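3-polyprenyl-4-hydroxybenzoate decarboxylase and related decarboxylases (Pelotomaculum thermopropionicum, PDB 6H6X) is HmfF, a UbiD-family enzyme dependent on prenylated FMN that interconverts 2,5-furandicarboxylic acid and 2-furoic acid by reversible decarboxylation. Local coordinates at residues B[7-10]-B[11-14]; B[206-210]-B[211-215]; B[306-309]-B[310-314]. The protein carries 8 engineered substitutions. One frame throughout, in Å; residues are numbered along the deposited sequence.

Interaction 1 of 3, residues B[7-10]-B[11-14]; sequences EWLA and FLEG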
# COMPACT_ATOMS: atom_id res chain seq x y z
N GLU B 7 20.10 10.79 -24.85
CA GLU B 7 19.50 12.01 -24.32
C GLU B 7 18.59 11.72 -23.12
O GLU B 7 18.66 12.43 -22.11
CB GLU B 7 18.83 12.81 -25.43
CG GLU B 7 19.92 13.56 -26.23
CD GLU B 7 19.56 13.90 -27.66
OE1 GLU B 7 18.45 14.45 -27.86
OE2 GLU B 7 20.41 13.63 -28.57
N TRP B 8 17.82 10.62 -23.18
CA TRP B 8 16.99 10.27 -22.06
C TRP B 8 17.85 10.00 -20.85
O TRP B 8 17.52 10.46 -19.78
CB TRP B 8 16.09 9.03 -22.34
CG TRP B 8 15.24 8.73 -21.17
CD1 TRP B 8 15.44 7.74 -20.25
CD2 TRP B 8 14.12 9.46 -20.74
NE1 TRP B 8 14.48 7.79 -19.30
CE2 TRP B 8 13.66 8.84 -19.56
CE3 TRP B 8 13.44 10.58 -21.24
CZ2 TRP B 8 12.55 9.31 -18.85
CZ3 TRP B 8 12.34 11.05 -20.56
CH2 TRP B 8 11.90 10.42 -19.37
N LEU B 9 18.96 9.28 -21.00
CA LEU B 9 19.86 9.09 -19.84
C LEU B 9 20.44 10.40 -19.28
O LEU B 9 20.64 10.51 -18.07
CB LEU B 9 20.99 8.12 -20.14
CG LEU B 9 20.57 6.72 -20.53
CD1 LEU B 9 21.80 5.89 -20.82
CD2 LEU B 9 19.72 6.06 -19.45
N ALA B 10 20.67 11.39 -20.15
CA ALA B 10 21.14 12.71 -19.73
C ALA B 10 20.07 13.40 -18.89
O ALA B 10 20.36 13.88 -17.80
CB ALA B 10 21.52 13.58 -20.94
N PHE B 11 18.84 13.43 -19.40
CA PHE B 11 17.67 13.91 -18.63
C PHE B 11 17.54 13.25 -17.25
O PHE B 11 17.31 13.93 -16.26
CB PHE B 11 16.41 13.68 -19.45
CG PHE B 11 15.13 14.13 -18.77
CD1 PHE B 11 14.70 15.45 -18.86
CD2 PHE B 11 14.33 13.20 -18.11
CE1 PHE B 11 13.51 15.86 -18.27
CE2 PHE B 11 13.14 13.60 -17.51
CZ PHE B 11 12.74 14.93 -17.58
N LEU B 12 17.71 11.93 -17.17
CA LEU B 12 17.62 11.25 -15.86
C LEU B 12 18.78 11.65 -14.92
O LEU B 12 18.56 11.83 -13.72
CB LEU B 12 17.60 9.71 -16.00
CG LEU B 12 16.48 8.97 -16.72
CD1 LEU B 12 16.84 7.50 -16.81
CD2 LEU B 12 15.18 9.13 -15.98
N GLU B 13 19.99 11.75 -15.46
CA GLU B 13 21.19 12.08 -14.64
C GLU B 13 21.06 13.45 -13.96
O GLU B 13 21.25 13.56 -12.75
CB GLU B 13 22.47 12.02 -15.49
CG GLU B 13 23.76 11.81 -14.67
CD GLU B 13 24.75 10.86 -15.35
OE1 GLU B 13 24.97 11.00 -16.57
OE2 GLU B 13 25.31 9.96 -14.67
N GLY B 14 20.67 14.46 -14.73
CA GLY B 14 20.46 15.81 -14.22
C GLY B 14 19.27 15.97 -13.28
O GLY B 14 19.12 17.02 -12.63

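Interaction 2 of 3, residues B[206-210]-B[211-215]; sequences LGVDE and LEIAS. With K (potassium ion), chain G; MN (manganese (II) ion), chain H.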
# COMPACT_ATOMS: atom_id res chain seq x y z
N LEU B 206 -5.87 -3.58 -37.03
CA LEU B 206 -4.81 -4.38 -37.65
C LEU B 206 -3.71 -3.63 -38.44
O LEU B 206 -2.60 -4.16 -38.59
CB LEU B 206 -5.45 -5.48 -38.51
CG LEU B 206 -4.57 -6.57 -39.12
CD1 LEU B 206 -3.63 -7.19 -38.09
CD2 LEU B 206 -5.45 -7.64 -39.75
N GLY B 207 -3.98 -2.42 -38.94
CA GLY B 207 -3.00 -1.70 -39.78
C GLY B 207 -2.51 -0.30 -39.39
O GLY B 207 -2.42 0.58 -40.26
N VAL B 208 -2.17 -0.06 -38.13
CA VAL B 208 -1.55 1.23 -37.77
C VAL B 208 -0.15 1.00 -37.21
O VAL B 208 0.09 0.16 -36.33
CB VAL B 208 -2.43 2.16 -36.88
CG1 VAL B 208 -2.94 1.45 -35.67
CG2 VAL B 208 -1.68 3.41 -36.45
N ASP B 209 0.77 1.78 -37.77
CA ASP B 209 2.19 1.59 -37.60
C ASP B 209 2.57 2.25 -36.27
O ASP B 209 2.48 3.48 -36.10
CB ASP B 209 2.90 2.21 -38.81
CG ASP B 209 4.41 2.21 -38.68
OD1 ASP B 209 4.96 1.69 -37.69
OD2 ASP B 209 5.06 2.76 -39.60
N GLU B 210 3.00 1.43 -35.32
CA GLU B 210 3.43 1.99 -34.04
C GLU B 210 4.62 2.92 -34.12
O GLU B 210 4.77 3.77 -33.24
CB GLU B 210 3.66 0.91 -33.01
CG GLU B 210 2.35 0.24 -32.64
CD GLU B 210 2.07 -1.02 -33.43
OE1 GLU B 210 2.59 -1.24 -34.56
OE2 GLU B 210 1.31 -1.83 -32.85
N LEU B 211 5.44 2.84 -35.15
CA LEU B 211 6.55 3.85 -35.29
C LEU B 211 6.00 5.26 -35.56
O LEU B 211 6.56 6.25 -35.13
CB LEU B 211 7.54 3.43 -36.38
CG LEU B 211 8.30 2.13 -36.14
CD1 LEU B 211 9.30 1.92 -37.27
CD2 LEU B 211 9.03 2.10 -34.80
N GLU B 212 4.86 5.33 -36.24
CA GLU B 212 4.12 6.58 -36.48
C GLU B 212 3.46 7.12 -35.24
O GLU B 212 3.41 8.34 -35.02
CB GLU B 212 3.11 6.39 -37.62
CG GLU B 212 3.83 6.12 -38.92
CD GLU B 212 2.95 6.06 -40.15
OE1 GLU B 212 1.71 5.88 -40.06
OE2 GLU B 212 3.52 6.17 -41.26
N ILE B 213 3.03 6.22 -34.36
CA ILE B 213 2.56 6.63 -33.05
C ILE B 213 3.72 7.23 -32.26
O ILE B 213 3.61 8.31 -31.66
CB ILE B 213 1.88 5.46 -32.32
CG1 ILE B 213 0.63 5.03 -33.09
CG2 ILE B 213 1.45 5.90 -30.93
CD1 ILE B 213 0.12 3.66 -32.71
N ALA B 214 4.87 6.57 -32.28
CA ALA B 214 6.05 7.11 -31.60
C ALA B 214 6.42 8.48 -32.12
O ALA B 214 6.74 9.36 -31.36
CB ALA B 214 7.23 6.16 -31.78
N SER B 215 6.41 8.63 -33.43
CA SER B 215 6.62 9.93 -34.09
C SER B 215 5.73 11.03 -33.54
O SER B 215 6.21 12.07 -33.19
CB SER B 215 6.38 9.78 -35.60
OG SER B 215 7.54 9.95 -36.31
K K G . 1.92 -3.11 -30.64
MN MN H . 0.10 -3.46 -33.97
O HOH W 1 0.08 3.83 -39.86
O HOH W 2 -1.27 -2.96 -32.07

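Interaction 3 of 3, residues B[306-309]-B[310-314]; sequences AVLL and QTVRQ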
# COMPACT_ATOMS: atom_id res chain seq x y z
N ALA B 306 -4.76 4.25 -21.16
CA ALA B 306 -5.26 5.20 -22.15
C ALA B 306 -6.50 4.69 -22.83
O ALA B 306 -7.44 5.42 -23.02
CB ALA B 306 -4.21 5.51 -23.19
N VAL B 307 -6.47 3.43 -23.23
CA VAL B 307 -7.61 2.75 -23.82
C VAL B 307 -8.76 2.60 -22.85
O VAL B 307 -9.89 2.82 -23.24
CB VAL B 307 -7.23 1.36 -24.38
CG1 VAL B 307 -8.46 0.50 -24.69
CG2 VAL B 307 -6.37 1.54 -25.63
N LEU B 308 -8.48 2.24 -21.60
CA LEU B 308 -9.47 2.14 -20.58
C LEU B 308 -10.20 3.50 -20.32
O LEU B 308 -11.44 3.53 -20.19
CB LEU B 308 -8.88 1.60 -19.29
CG LEU B 308 -9.75 1.61 -18.03
CD1 LEU B 308 -10.87 0.59 -18.20
CD2 LEU B 308 -8.92 1.28 -16.78
N LEU B 309 -9.44 4.60 -20.19
CA LEU B 309 -10.04 5.93 -20.02
C LEU B 309 -11.03 6.25 -21.11
O LEU B 309 -12.15 6.70 -20.83
CB LEU B 309 -9.00 7.04 -19.98
CG LEU B 309 -9.52 8.46 -19.65
CD1 LEU B 309 -10.28 8.50 -18.31
CD2 LEU B 309 -8.34 9.42 -19.58
N GLN B 310 -10.62 6.04 -22.36
CA GLN B 310 -11.50 6.28 -23.52
C GLN B 310 -12.77 5.45 -23.47
O GLN B 310 -13.87 6.00 -23.61
CB GLN B 310 -10.81 6.00 -24.87
CG GLN B 310 -10.11 7.20 -25.48
CD GLN B 310 -9.41 6.84 -26.78
OE1 GLN B 310 -8.79 5.76 -26.89
NE2 GLN B 310 -9.50 7.73 -27.78
N THR B 311 -12.63 4.14 -23.30
CA THR B 311 -13.80 3.27 -23.27
C THR B 311 -14.80 3.64 -22.17
O THR B 311 -16.00 3.62 -22.39
CB THR B 311 -13.43 1.81 -23.01
OG1 THR B 311 -12.30 1.45 -23.80
CG2 THR B 311 -14.64 0.89 -23.36
N VAL B 312 -14.27 3.95 -20.99
CA VAL B 312 -15.10 4.32 -19.90
C VAL B 312 -15.74 5.69 -20.16
O VAL B 312 -16.90 5.85 -19.85
CB VAL B 312 -14.32 4.30 -18.57
CG1 VAL B 312 -15.15 4.84 -17.43
CG2 VAL B 312 -13.91 2.87 -18.23
N ARG B 313 -14.99 6.65 -20.70
CA ARG B 313 -15.52 8.00 -20.99
C ARG B 313 -16.71 7.98 -21.99
O ARG B 313 -17.66 8.72 -21.80
CB ARG B 313 -14.43 8.95 -21.48
CG ARG B 313 -14.76 10.43 -21.26
CD ARG B 313 -13.87 11.39 -22.05
NE ARG B 313 -12.45 11.39 -21.64
CZ ARG B 313 -11.97 11.92 -20.52
NH1 ARG B 313 -12.79 12.51 -19.63
NH2 ARG B 313 -10.65 11.86 -20.27
N GLN B 314 -16.67 7.09 -22.99
CA GLN B 314 -17.77 6.85 -23.93
C GLN B 314 -19.09 6.63 -23.23
O GLN B 314 -20.10 7.21 -23.64
CB GLN B 314 -17.53 5.63 -24.85
CG GLN B 314 -17.39 5.96 -26.34
CD GLN B 314 -15.99 6.46 -26.70
OE1 GLN B 314 -15.23 5.76 -27.39
NE2 GLN B 314 -15.65 7.67 -26.24

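Interaction 1 of 3, residues B[7-10]-B[11-14]
The indole of Trp8 carries Phe11 over one face of its six-membered ring: CD2 of Phe11 stands 3.8 Å above the indole plane, offset toward the rim. The two rings are inclined by 30° with centroids 5.0 Å apart, so they are roughly parallel but slid apart and overlap little. His193 also meets the Trp8 ring, with planes at about 75°. Leu12 meets the pyrrole half of the same indole obliquely, its CD1 lying 3.4 Å from Trp8 NE1, while the indole N-H itself is used on Leu60 O. That bond and the two neighbours one turn on should fix the rotation of the ring. Both aromatic side chains have CG anti to the backbone N (chi1 near 180°), which swings the rings out in similar directions from positions i and i+3.

Beneath them runs ordinary alpha-helical bonding, for example Phe11 N to Glu7 O at 2.9 Å and Leu12 N to Trp8 O at 3.0 Å. Leucine suits position 12 because its branched end can touch the indole and also approach Leu9, Leu12 CD1 being 4.2 Å from Leu9 CD2. Glu7 reaches the backbone N of Ser2 and His3, and Glu13 forms a salt bridge with Arg20.

The apolar flank of helix 5-14 leans on helix 64-70, where Trp8, Phe11 and Leu12 meet Ala70, Ala69 and Leu66. Leu12 and Glu13 also touch Leu18 of strand 18-21.

Interaction 2 of 3, residues B[206-210]-B[211-215]
Glu210 OE2 is gripped by two metals at once, manganese at 2.3 Å and potassium at 2.6 Å, so this one carboxylate oxygen bridges the pair. The bend of its chain at chi2 (95°) brings the carboxylate to the ions. Asn147 and His169 join it on manganese, together with water 2; backbone oxygens of Val148, Ser200 and Ala202 join it on potassium. Glutamate suits the place, since its length lets the first residue of a helix extend a carboxylate oxygen to both cations. Glu210 also touches the bound prenylated FMN.

Asp209, one residue earlier, is the N-cap of helix 210-217. Its OD1 accepts from Leu211 N at 2.8 Å, the amide approaching from above the carboxylate plane, 51° out of it. With CG anti to the backbone N (chi1 173°), the short side chain folds over the first turn, while OD2 makes a salt bridge with Arg146. The backbone O of Asp209 accepts from Ile213 N at 3.3 Å and, weakly, from Glu212 N. Water 1 accepts from Asp209 N and donates to Glu212 OE1, the latter 2.6 Å from the water. The two acidic side chains cross at about a right angle, OD2 of Asp209 being 4.1 Å from Glu212 OE2. With an alanine in place of Asp209, Leu211 N would probably lose its cap and Arg146 its carboxylate partner, leaving the first turn freer to shift.

Ile213 lies beside Glu210, its CD1 4.1 Å from Glu210 CG, so an apolar group flanks the aliphatic part of the ligand. Arg146 probably eases the crowding of negative charge between Asp209 and Glu212. One oxygen shared by two metals couples the manganese and potassium sites and helps set their spacing.

Interaction 3 of 3, residues B[306-309]-B[310-314]
Ala306 O accepts from Gln310 N at 3.3 Å, a long but nearly straight bond, one of the i to i+4 pairs in the body of helix 294-315. At Val307 the carbonyl oxygen takes two donors, Thr311 N at 3.0 Å and Thr311 OG1 at 2.8 Å. The hydroxyl arrives above the carbonyl plane, 37° out of it. Thr311 OG1 is placed there by lying anti to its own carbonyl carbon (chi1 -44°), and threonine can therefore satisfy its polar group within the helix. Leu308 lies alongside Val312, Leu308 CD1 to Val312 CG2 at 3.8 Å, two branched apolar chains pointing the same way one turn apart. Leu309 in turn runs beside Arg313: its CD2 is 3.4 Å from Arg313 NH2, and its CD1 sits over one face of the guanidinium. Arginine suits such a boundary position, because its flat head can rest on a leucine while NH2 makes a salt bridge with Glu80.

This part of helix 294-315 packs against three elements. Leu308 and Val312 pack on Ala353 and Ala352 of helix 345-356 and on Val322 and Val319 of strand 319-324; Ala306, Leu309 and Gln310 face helix 75-87 through Leu82, Leu79 and Ala83.

The three local contacts follow one another along the chain, in different parts of the UbiD fold: interaction 1 in the N-terminal, interaction 2 in the Rift-related and interaction 3 in the C-terminal part. None touches another. Interaction 2 alone holds a metal ligand, and the nearest atoms of the Glu210 side chain and the bound prenylated flavin are about 3 Å apart. Interaction 3 stands further back: its nearest atoms are about 10 Å from those of interaction 2, and the Val307 side chain is about 10 Å from the cofactor, again between nearest atoms. Interaction 1 is remote from the metal and flavin sites, its centre about 26 Å from that of interaction 2 and 32 Å from that of interaction 3.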